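PDB 6JXG: beta-glucosidase from Chaetomella raphigera, which probably hydrolyses terminal, non-reducing beta-D-glucosyl residues, releasing beta-D-glucose, in the breakdown of cellulose. Local coordinates for residues 108-113 with 123-128; 162-167 with 451-456; 383-388 with 440-445. All blocks are in the same frame, centred on the assembly; numbering follows the deposited sequence.

Contact 1. Residues 108-113 with 123-128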
loop_
_atom_site.group_PDB
_atom_site.type_symbol
_atom_site.label_atom_id
_atom_site.label_comp_id
_atom_site.label_asym_id
_atom_site.label_seq_id
_atom_site.Cartn_x
_atom_site.Cartn_y
_atom_site.Cartn_z
ATOM N N GLY A 108 7.717 -2.149 6.546
ATOM C CA GLY A 108 6.784 -1.556 5.569
ATOM C C GLY A 108 7.090 -0.043 5.514
ATOM O O GLY A 108 7.893 0.480 6.312
ATOM N N PRO A 109 6.406 0.693 4.652
ATOM C CA PRO A 109 5.324 0.291 3.831
ATOM C C PRO A 109 5.768 -0.279 2.448
ATOM O O PRO A 109 6.913 -0.450 2.182
ATOM C CB PRO A 109 4.515 1.560 3.661
ATOM C CG PRO A 109 5.565 2.680 3.629
ATOM C CD PRO A 109 6.704 2.124 4.493
ATOM N N VAL A 110 4.774 -0.655 1.651
ATOM C CA VAL A 110 4.993 -1.385 0.418
ATOM C C VAL A 110 4.796 -0.518 -0.811
ATOM O O VAL A 110 3.666 -0.102 -1.122
ATOM C CB VAL A 110 4.056 -2.620 0.382
ATOM C CG1 VAL A 110 4.155 -3.310 -0.963
ATOM C CG2 VAL A 110 4.368 -3.617 1.521
ATOM N N ALA A 111 5.909 -0.199 -1.473
ATOM C CA ALA A 111 5.930 0.472 -2.794
ATOM C C ALA A 111 5.992 -0.451 -4.002
ATOM O O ALA A 111 5.835 0.026 -5.139
ATOM C CB ALA A 111 7.112 1.399 -2.910
ATOM N N GLY A 112 6.316 -1.726 -3.773
ATOM C CA GLY A 112 6.521 -2.750 -4.843
ATOM C C GLY A 112 6.054 -4.077 -4.227
ATOM O O GLY A 112 6.615 -4.576 -3.247
ATOM N N PRO A 113 5.027 -4.699 -4.795
ATOM C CA PRO A 113 4.329 -4.366 -6.025
ATOM C C PRO A 113 3.461 -3.074 -5.927
ATOM O O PRO A 113 2.891 -2.737 -4.835
ATOM C CB PRO A 113 3.418 -5.538 -6.194
ATOM C CG PRO A 113 3.088 -5.982 -4.771
ATOM C CD PRO A 113 4.408 -5.844 -4.088
ATOM N N ASN A 123 -1.096 -7.188 -3.703
ATOM C CA ASN A 123 -1.343 -5.783 -4.095
ATOM C C ASN A 123 -2.065 -4.971 -3.029
ATOM O O ASN A 123 -1.794 -3.823 -2.840
ATOM C CB ASN A 123 -2.108 -5.704 -5.437
ATOM C CG ASN A 123 -1.340 -6.286 -6.586
ATOM O OD1 ASN A 123 -0.157 -6.500 -6.499
ATOM N ND2 ASN A 123 -2.021 -6.463 -7.718
ATOM N N TRP A 124 -2.935 -5.622 -2.312
ATOM C CA TRP A 124 -3.575 -5.085 -1.088
ATOM C C TRP A 124 -2.667 -4.538 0.005
ATOM O O TRP A 124 -3.069 -3.593 0.750
ATOM C CB TRP A 124 -4.546 -6.116 -0.477
ATOM C CG TRP A 124 -3.921 -7.370 -0.069
ATOM C CD1 TRP A 124 -3.674 -8.449 -0.847
ATOM C CD2 TRP A 124 -3.298 -7.624 1.206
ATOM N NE1 TRP A 124 -3.029 -9.429 -0.091
ATOM C CE2 TRP A 124 -2.775 -8.924 1.166
ATOM C CE3 TRP A 124 -3.192 -6.891 2.394
ATOM C CZ2 TRP A 124 -2.133 -9.532 2.289
ATOM C CZ3 TRP A 124 -2.524 -7.480 3.529
ATOM C CH2 TRP A 124 -2.019 -8.786 3.462
ATOM N N GLU A 125 -1.427 -5.023 0.059
ATOM C CA GLU A 125 -0.474 -4.480 1.006
ATOM C C GLU A 125 0.046 -3.100 0.612
ATOM O O GLU A 125 0.537 -2.321 1.476
ATOM C CB GLU A 125 0.768 -5.386 1.108
ATOM C CG GLU A 125 0.558 -6.834 1.521
ATOM C CD GLU A 125 1.788 -7.469 2.135
ATOM O OE1 GLU A 125 2.364 -6.907 3.122
ATOM O OE2 GLU A 125 2.183 -8.571 1.679
ATOM N N GLY A 126 -0.048 -2.811 -0.686
ATOM C CA GLY A 126 0.486 -1.617 -1.286
ATOM C C GLY A 126 -0.487 -0.446 -1.393
ATOM O O GLY A 126 -1.481 -0.397 -0.714
ATOM N N PHE A 127 -0.120 0.512 -2.269
ATOM C CA PHE A 127 -0.709 1.831 -2.323
ATOM C C PHE A 127 -1.139 2.236 -3.739
ATOM O O PHE A 127 -1.095 3.418 -4.125
ATOM C CB PHE A 127 0.281 2.880 -1.779
ATOM C CG PHE A 127 0.469 2.839 -0.287
ATOM C CD1 PHE A 127 -0.640 2.698 0.608
ATOM C CD2 PHE A 127 1.724 3.101 0.242
ATOM C CE1 PHE A 127 -0.444 2.762 1.979
ATOM C CE2 PHE A 127 1.908 3.150 1.636
ATOM C CZ PHE A 127 0.859 2.980 2.475
ATOM N N SER A 128 -1.514 1.237 -4.517
ATOM C CA SER A 128 -2.138 1.401 -5.880
ATOM C C SER A 128 -1.180 1.373 -7.051
ATOM O O SER A 128 -0.019 1.723 -6.935
ATOM C CB SER A 128 -3.035 2.623 -5.978
ATOM O OG SER A 128 -2.369 3.747 -6.453
HETATM O O HOH W 1 2.485 -0.411 -3.557
HETATM O O HOH W 2 1.840 -0.134 2.158
#
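V110 and G126 bring the two backbones closest, their CA atoms 4.8 Å apart, yet no direct hydrogen bond joins 108-113 to the short 3-10 turn and loop of 123-128. The peptides are bridged by water instead. One water donates to V110 O at 2.7 Å and also to P113 O, and it accepts from F127 N at 3.0 Å. A second accepts from V110 N and donates to E125 O at 2.6 Å, so both polar atoms of V110's backbone are satisfied through solvent. Beside the first bridge, G126 CA makes a C-H...O contact with V110 O at 3.5 Å; a side chain on G126 would collide with P113 O.

Among the side chains, V110 fills the middle. With CG1 anti to the backbone N (chi1 174°), CG2 is turned beside that N and meets E125 CB at 4.0 Å, while CG1 faces G126 CA. The carboxylate of E125 is engaged beyond the contact, in a salt bridge with R122. P109 presents CB to F127 CE2 at 3.7 Å, touching the ring obliquely, and the second water sits over a ring face near the rim. At the far end the P113 ring packs CB and CG against the amide of N123, CG lying 3.7 Å from OD1, while ND2 of that amide is held by I117 O. P109 and P113 both follow cis peptide bonds, and both direct CB toward the second segment.

The contact lies in the long excursion between strand 105-106 and helix 131-147 of the barrel-like N-terminal domain: P109 and F127 rest on helix 131-147, A111 faces helix 184-191, and G108, P109 and G112 hydrogen-bond to strand 151-157.

Contact 2. Residues 162-167 with 451-456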
loop_
_atom_site.group_PDB
_atom_site.type_symbol
_atom_site.label_atom_id
_atom_site.label_comp_id
_atom_site.label_asym_id
_atom_site.label_seq_id
_atom_site.Cartn_x
_atom_site.Cartn_y
_atom_site.Cartn_z
ATOM N N GLN A 162 4.229 -10.102 -9.201
ATOM C CA GLN A 162 3.412 -11.328 -9.006
ATOM C C GLN A 162 4.089 -12.287 -8.054
ATOM O O GLN A 162 5.312 -12.322 -7.950
ATOM C CB GLN A 162 3.103 -12.039 -10.333
ATOM C CG GLN A 162 4.383 -12.541 -11.052
ATOM C CD GLN A 162 4.028 -13.225 -12.371
ATOM O OE1 GLN A 162 3.384 -12.610 -13.241
ATOM N NE2 GLN A 162 4.344 -14.501 -12.475
ATOM N N GLU A 163 3.275 -13.115 -7.388
ATOM C CA GLU A 163 3.773 -14.105 -6.444
ATOM C C GLU A 163 4.206 -15.413 -7.139
ATOM O O GLU A 163 5.139 -16.091 -6.708
ATOM C CB GLU A 163 2.707 -14.436 -5.407
ATOM C CG GLU A 163 2.460 -13.245 -4.497
ATOM C CD GLU A 163 3.744 -12.830 -3.838
ATOM O OE1 GLU A 163 4.192 -13.519 -2.878
ATOM O OE2 GLU A 163 4.362 -11.833 -4.322
ATOM N N THR A 164 3.528 -15.723 -8.236
ATOM C CA THR A 164 3.871 -16.873 -9.055
ATOM C C THR A 164 5.328 -16.812 -9.548
ATOM O O THR A 164 5.782 -15.855 -10.251
ATOM C CB THR A 164 2.889 -17.016 -10.226
ATOM O OG1 THR A 164 1.540 -17.163 -9.732
ATOM C CG2 THR A 164 3.244 -18.295 -11.080
ATOM N N ASN A 165 6.099 -17.814 -9.139
ATOM C CA ASN A 165 7.532 -17.934 -9.458
ATOM C C ASN A 165 8.341 -16.723 -9.045
ATOM O O ASN A 165 9.302 -16.393 -9.664
ATOM C CB ASN A 165 7.781 -18.136 -10.990
ATOM C CG ASN A 165 7.041 -19.346 -11.553
ATOM O OD1 ASN A 165 6.902 -20.334 -10.905
ATOM N ND2 ASN A 165 6.528 -19.222 -12.741
ATOM N N ARG A 166 7.931 -16.051 -7.995
ATOM C CA ARG A 166 8.575 -14.854 -7.610
ATOM C C ARG A 166 10.043 -15.011 -7.305
ATOM O O ARG A 166 10.738 -14.017 -7.393
ATOM C CB ARG A 166 7.914 -14.219 -6.378
ATOM C CG ARG A 166 8.061 -15.065 -5.103
ATOM C CD ARG A 166 7.310 -14.447 -3.923
ATOM N NE ARG A 166 7.462 -15.299 -2.768
ATOM C CZ ARG A 166 7.359 -14.873 -1.512
ATOM N NH1 ARG A 166 7.117 -13.614 -1.286
ATOM N NH2 ARG A 166 7.525 -15.717 -0.499
ATOM N N ASP A 167 10.510 -16.196 -6.946
ATOM C CA ASP A 167 11.913 -16.329 -6.593
ATOM C C ASP A 167 12.719 -16.947 -7.695
ATOM O O ASP A 167 13.894 -17.306 -7.482
ATOM C CB ASP A 167 12.108 -17.083 -5.302
ATOM C CG ASP A 167 11.612 -18.476 -5.357
ATOM O OD1 ASP A 167 11.755 -19.079 -4.323
ATOM O OD2 ASP A 167 11.019 -18.947 -6.338
ATOM N N LEU A 451 -1.963 -20.195 -5.041
ATOM C CA LEU A 451 -0.689 -19.985 -4.377
ATOM C C LEU A 451 -0.383 -18.465 -4.507
ATOM O O LEU A 451 0.253 -18.036 -5.470
ATOM C CB LEU A 451 0.361 -20.746 -5.106
ATOM C CG LEU A 451 1.612 -21.237 -4.321
ATOM C CD1 LEU A 451 2.799 -21.455 -5.166
ATOM C CD2 LEU A 451 1.902 -20.627 -2.969
ATOM N N GLY A 452 -0.856 -17.707 -3.526
ATOM C CA GLY A 452 -0.723 -16.245 -3.498
ATOM C C GLY A 452 -1.614 -15.466 -4.453
ATOM O O GLY A 452 -2.528 -14.781 -4.039
ATOM N N ASP A 453 -1.248 -15.493 -5.733
ATOM C CA ASP A 453 -1.994 -14.822 -6.787
ATOM C C ASP A 453 -3.368 -15.433 -7.000
ATOM O O ASP A 453 -3.526 -16.641 -6.879
ATOM C CB ASP A 453 -1.240 -14.952 -8.134
ATOM C CG ASP A 453 0.112 -14.260 -8.158
ATOM O OD1 ASP A 453 0.296 -13.207 -7.468
ATOM O OD2 ASP A 453 0.994 -14.744 -8.933
ATOM N N ARG A 454 -4.339 -14.591 -7.348
ATOM C CA ARG A 454 -5.656 -14.984 -7.714
ATOM C C ARG A 454 -5.708 -15.551 -9.128
ATOM O O ARG A 454 -5.017 -15.098 -10.038
ATOM C CB ARG A 454 -6.658 -13.812 -7.656
ATOM C CG ARG A 454 -6.805 -13.232 -6.267
ATOM C CD ARG A 454 -7.840 -12.164 -6.221
ATOM N NE ARG A 454 -7.498 -10.885 -6.765
ATOM C CZ ARG A 454 -8.401 -10.013 -7.211
ATOM N NH1 ARG A 454 -9.700 -10.313 -7.327
ATOM N NH2 ARG A 454 -8.017 -8.827 -7.600
ATOM N N ASN A 455 -6.545 -16.548 -9.287
ATOM C CA ASN A 455 -6.613 -17.244 -10.547
ATOM C C ASN A 455 -7.702 -16.642 -11.438
ATOM O O ASN A 455 -7.899 -17.050 -12.566
ATOM C CB ASN A 455 -6.675 -18.752 -10.327
ATOM C CG ASN A 455 -7.998 -19.250 -9.777
ATOM O OD1 ASN A 455 -8.115 -20.450 -9.391
ATOM N ND2 ASN A 455 -8.994 -18.423 -9.762
ATOM N N SER A 456 -8.414 -15.626 -10.948
ATOM C CA SER A 456 -9.483 -14.978 -11.720
ATOM C C SER A 456 -9.752 -13.674 -11.032
ATOM O O SER A 456 -9.188 -13.432 -9.969
ATOM C CB SER A 456 -10.781 -15.760 -11.731
ATOM O OG SER A 456 -11.362 -15.696 -10.437
HETATM O O HOH W 3 1.380 -19.187 -7.748
#
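The carboxylate of D453 is met at its edges and from above by E163 and T164, the first two residues of a type II beta turn that runs to R166. T164 N comes to OD2 from above the plane, 45° out of it, at 2.8 Å. On the same face but lower, T164 OG1 donates to OD2 on its anti side at 2.6 Å. The other oxygen, OD1, is approached on its syn side by E163 N at 3.0 Å. Thus two consecutive peptide N-H groups and a hydroxyl grip one side chain, and OD1 takes a further bond from G121 N. So many donors around a buried acid would probably favour its charged form.

The hydroxyl gets there because T164 OG1 lies beside its own backbone N (chi1 -59°), which aims both donors at the same oxygen. A water also links this hydroxyl to the second segment, donating to T164 OG1 and to L451 O. The side chain of E163 meets the aspartate through its aliphatic part, CB lying 3.4 Å from D453 OD1. Its own carboxylate, set at 89° to that of D453, bends away to accept from G443 N. G452, at positive phi, passes close to this side chain, and any CB there would strike E163 CB.

The clasp joins a loop of the N-terminal TIM-barrel-type domain, following strand 151-157, to a loop of the C-terminal domain that follows strand 450-451. It is therefore an interdomain contact between residues almost 300 positions apart. The turn itself is braced by Q162, whose amide NE2, also bonded to V545 O, donates almost straight to T164 O at 3.0 Å.

Contact 3. Residues 383-388 with 440-445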
loop_
_atom_site.group_PDB
_atom_site.type_symbol
_atom_site.label_atom_id
_atom_site.label_comp_id
_atom_site.label_asym_id
_atom_site.label_seq_id
_atom_site.Cartn_x
_atom_site.Cartn_y
_atom_site.Cartn_z
ATOM N N TRP A 383 -3.445 -12.620 3.116
ATOM C CA TRP A 383 -2.593 -13.551 3.869
ATOM C C TRP A 383 -1.118 -13.347 3.570
ATOM O O TRP A 383 -0.738 -12.736 2.574
ATOM C CB TRP A 383 -2.940 -15.017 3.607
ATOM C CG TRP A 383 -2.671 -15.533 2.276
ATOM C CD1 TRP A 383 -1.463 -15.882 1.763
ATOM C CD2 TRP A 383 -3.645 -15.879 1.248
ATOM N NE1 TRP A 383 -1.612 -16.413 0.503
ATOM C CE2 TRP A 383 -2.920 -16.390 0.140
ATOM C CE3 TRP A 383 -5.024 -15.774 1.152
ATOM C CZ2 TRP A 383 -3.544 -16.812 -1.050
ATOM C CZ3 TRP A 383 -5.662 -16.250 -0.040
ATOM C CH2 TRP A 383 -4.906 -16.733 -1.119
ATOM N N GLY A 384 -0.310 -13.894 4.463
ATOM C CA GLY A 384 1.147 -13.848 4.317
ATOM C C GLY A 384 1.831 -13.116 5.440
ATOM O O GLY A 384 1.323 -13.088 6.545
ATOM N N SER A 385 2.992 -12.513 5.133
ATOM C CA SER A 385 3.789 -11.816 6.108
ATOM C C SER A 385 3.244 -10.464 6.475
ATOM O O SER A 385 3.533 -9.961 7.553
ATOM C CB SER A 385 5.215 -11.633 5.589
ATOM O OG SER A 385 5.142 -10.729 4.501
ATOM N N GLY A 386 2.422 -9.880 5.597
ATOM C CA GLY A 386 1.825 -8.529 5.824
ATOM C C GLY A 386 0.557 -8.526 6.678
ATOM O O GLY A 386 -0.468 -7.895 6.312
ATOM N N THR A 387 0.632 -9.262 7.779
ATOM C CA THR A 387 -0.471 -9.562 8.666
ATOM C C THR A 387 -0.165 -9.242 10.098
ATOM O O THR A 387 0.982 -8.968 10.464
ATOM C CB THR A 387 -0.920 -11.037 8.531
ATOM O OG1 THR A 387 0.159 -11.956 8.802
ATOM C CG2 THR A 387 -1.478 -11.251 7.039
ATOM N N ALA A 388 -1.196 -9.402 10.926
ATOM C CA ALA A 388 -1.158 -9.215 12.386
ATOM C C ALA A 388 -2.298 -10.058 12.947
ATOM O O ALA A 388 -3.189 -10.406 12.196
ATOM C CB ALA A 388 -1.368 -7.793 12.783
ATOM N N SER A 440 -6.492 -12.934 -1.332
ATOM C CA SER A 440 -5.224 -13.336 -1.931
ATOM C C SER A 440 -4.147 -13.044 -0.883
ATOM O O SER A 440 -4.405 -12.465 0.169
ATOM C CB SER A 440 -4.964 -12.575 -3.264
ATOM O OG SER A 440 -4.652 -11.185 -3.112
ATOM N N GLY A 441 -2.934 -13.383 -1.234
ATOM C CA GLY A 441 -1.816 -13.243 -0.327
ATOM C C GLY A 441 -0.478 -13.582 -0.911
ATOM O O GLY A 441 -0.306 -13.764 -2.129
ATOM N N GLU A 442 0.501 -13.612 -0.014
ATOM C CA GLU A 442 1.839 -13.910 -0.353
ATOM C C GLU A 442 2.001 -15.363 -0.848
ATOM O O GLU A 442 1.318 -16.287 -0.404
ATOM C CB GLU A 442 2.744 -13.635 0.883
ATOM C CG GLU A 442 4.213 -13.727 0.562
ATOM C CD GLU A 442 5.115 -13.280 1.719
ATOM O OE1 GLU A 442 6.349 -13.454 1.585
ATOM O OE2 GLU A 442 4.609 -12.612 2.633
ATOM N N GLY A 443 2.880 -15.527 -1.787
ATOM C CA GLY A 443 3.019 -16.825 -2.456
ATOM C C GLY A 443 3.769 -17.940 -1.722
ATOM O O GLY A 443 4.450 -18.701 -2.374
ATOM N N TYR A 444 3.578 -18.085 -0.410
ATOM C CA TYR A 444 4.015 -19.291 0.294
ATOM C C TYR A 444 2.857 -20.036 0.863
ATOM O O TYR A 444 3.065 -21.042 1.489
ATOM C CB TYR A 444 5.098 -19.040 1.346
ATOM C CG TYR A 444 4.652 -18.247 2.528
ATOM C CD1 TYR A 444 4.208 -18.872 3.658
ATOM C CD2 TYR A 444 4.777 -16.840 2.547
ATOM C CE1 TYR A 444 3.764 -18.148 4.795
ATOM C CE2 TYR A 444 4.324 -16.112 3.643
ATOM C CZ TYR A 444 3.808 -16.786 4.754
ATOM O OH TYR A 444 3.392 -16.038 5.823
ATOM N N ILE A 445 1.631 -19.567 0.639
ATOM C CA ILE A 445 0.441 -20.160 1.166
ATOM C C ILE A 445 -0.546 -20.340 -0.006
ATOM O O ILE A 445 -0.736 -19.432 -0.822
ATOM C CB ILE A 445 -0.209 -19.175 2.164
ATOM C CG1 ILE A 445 0.690 -18.960 3.402
ATOM C CG2 ILE A 445 -1.519 -19.739 2.685
ATOM C CD1 ILE A 445 0.176 -17.934 4.389
#
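W383 lays its indole between S440-G441 and I445, and its course can be traced outward from CB. CG is placed between the backbone N and the carbonyl carbon (chi1 67°), which folds the ring back over the second segment. CD1 then meets I445 CB at 3.5 Å, while I445 CG2 adds a CH-pi contact to the same face of the five-membered ring. The opposite face rests on a peptide: G441 N lies 3.3 Å above the ring plane near its centre, and S440 C nearer the rim. At the edge NE1 donates to E442 O at 3.1 Å, in the ring plane but bent. Outermost, CZ3 and CH2 each lie 3.5 Å from S440 CA.

Replacing W383 by an alanine would probably open a gap between I445 and the S440-G441 peptide and leave E442 O without its indole donor.

Extended throughout, E442 reaches back with OE2 to S385, accepting OG on the syn lone pair at 2.7 Å and S385 N on the anti side at 3.0 Å; its OE1 pairs with R166. W383 N to S440 O and E442 N to W383 O form a single parallel-type beta bridge, here between loops that follow the adjacent parallel strands 351-355 and 431-438 of the C-terminal alpha/beta domain.

Along the chain contact 1 is complete before the first half of contact 2 begins, and both segments of contact 3 fall between the two halves of contact 2. Their centres are close: about 15 Å separate contacts 1 and 2, 13 Å contacts 1 and 3, and 11 Å contacts 2 and 3. Contact 1 belongs to the N-terminal domain, contact 3 to the C-terminal one, and contact 2 joins them. The seam continues where W124 packs on W383 and S440, and where E125 packs on G386. All three thus lie along the boundary of these domains, where family 3 enzymes generally place their active site.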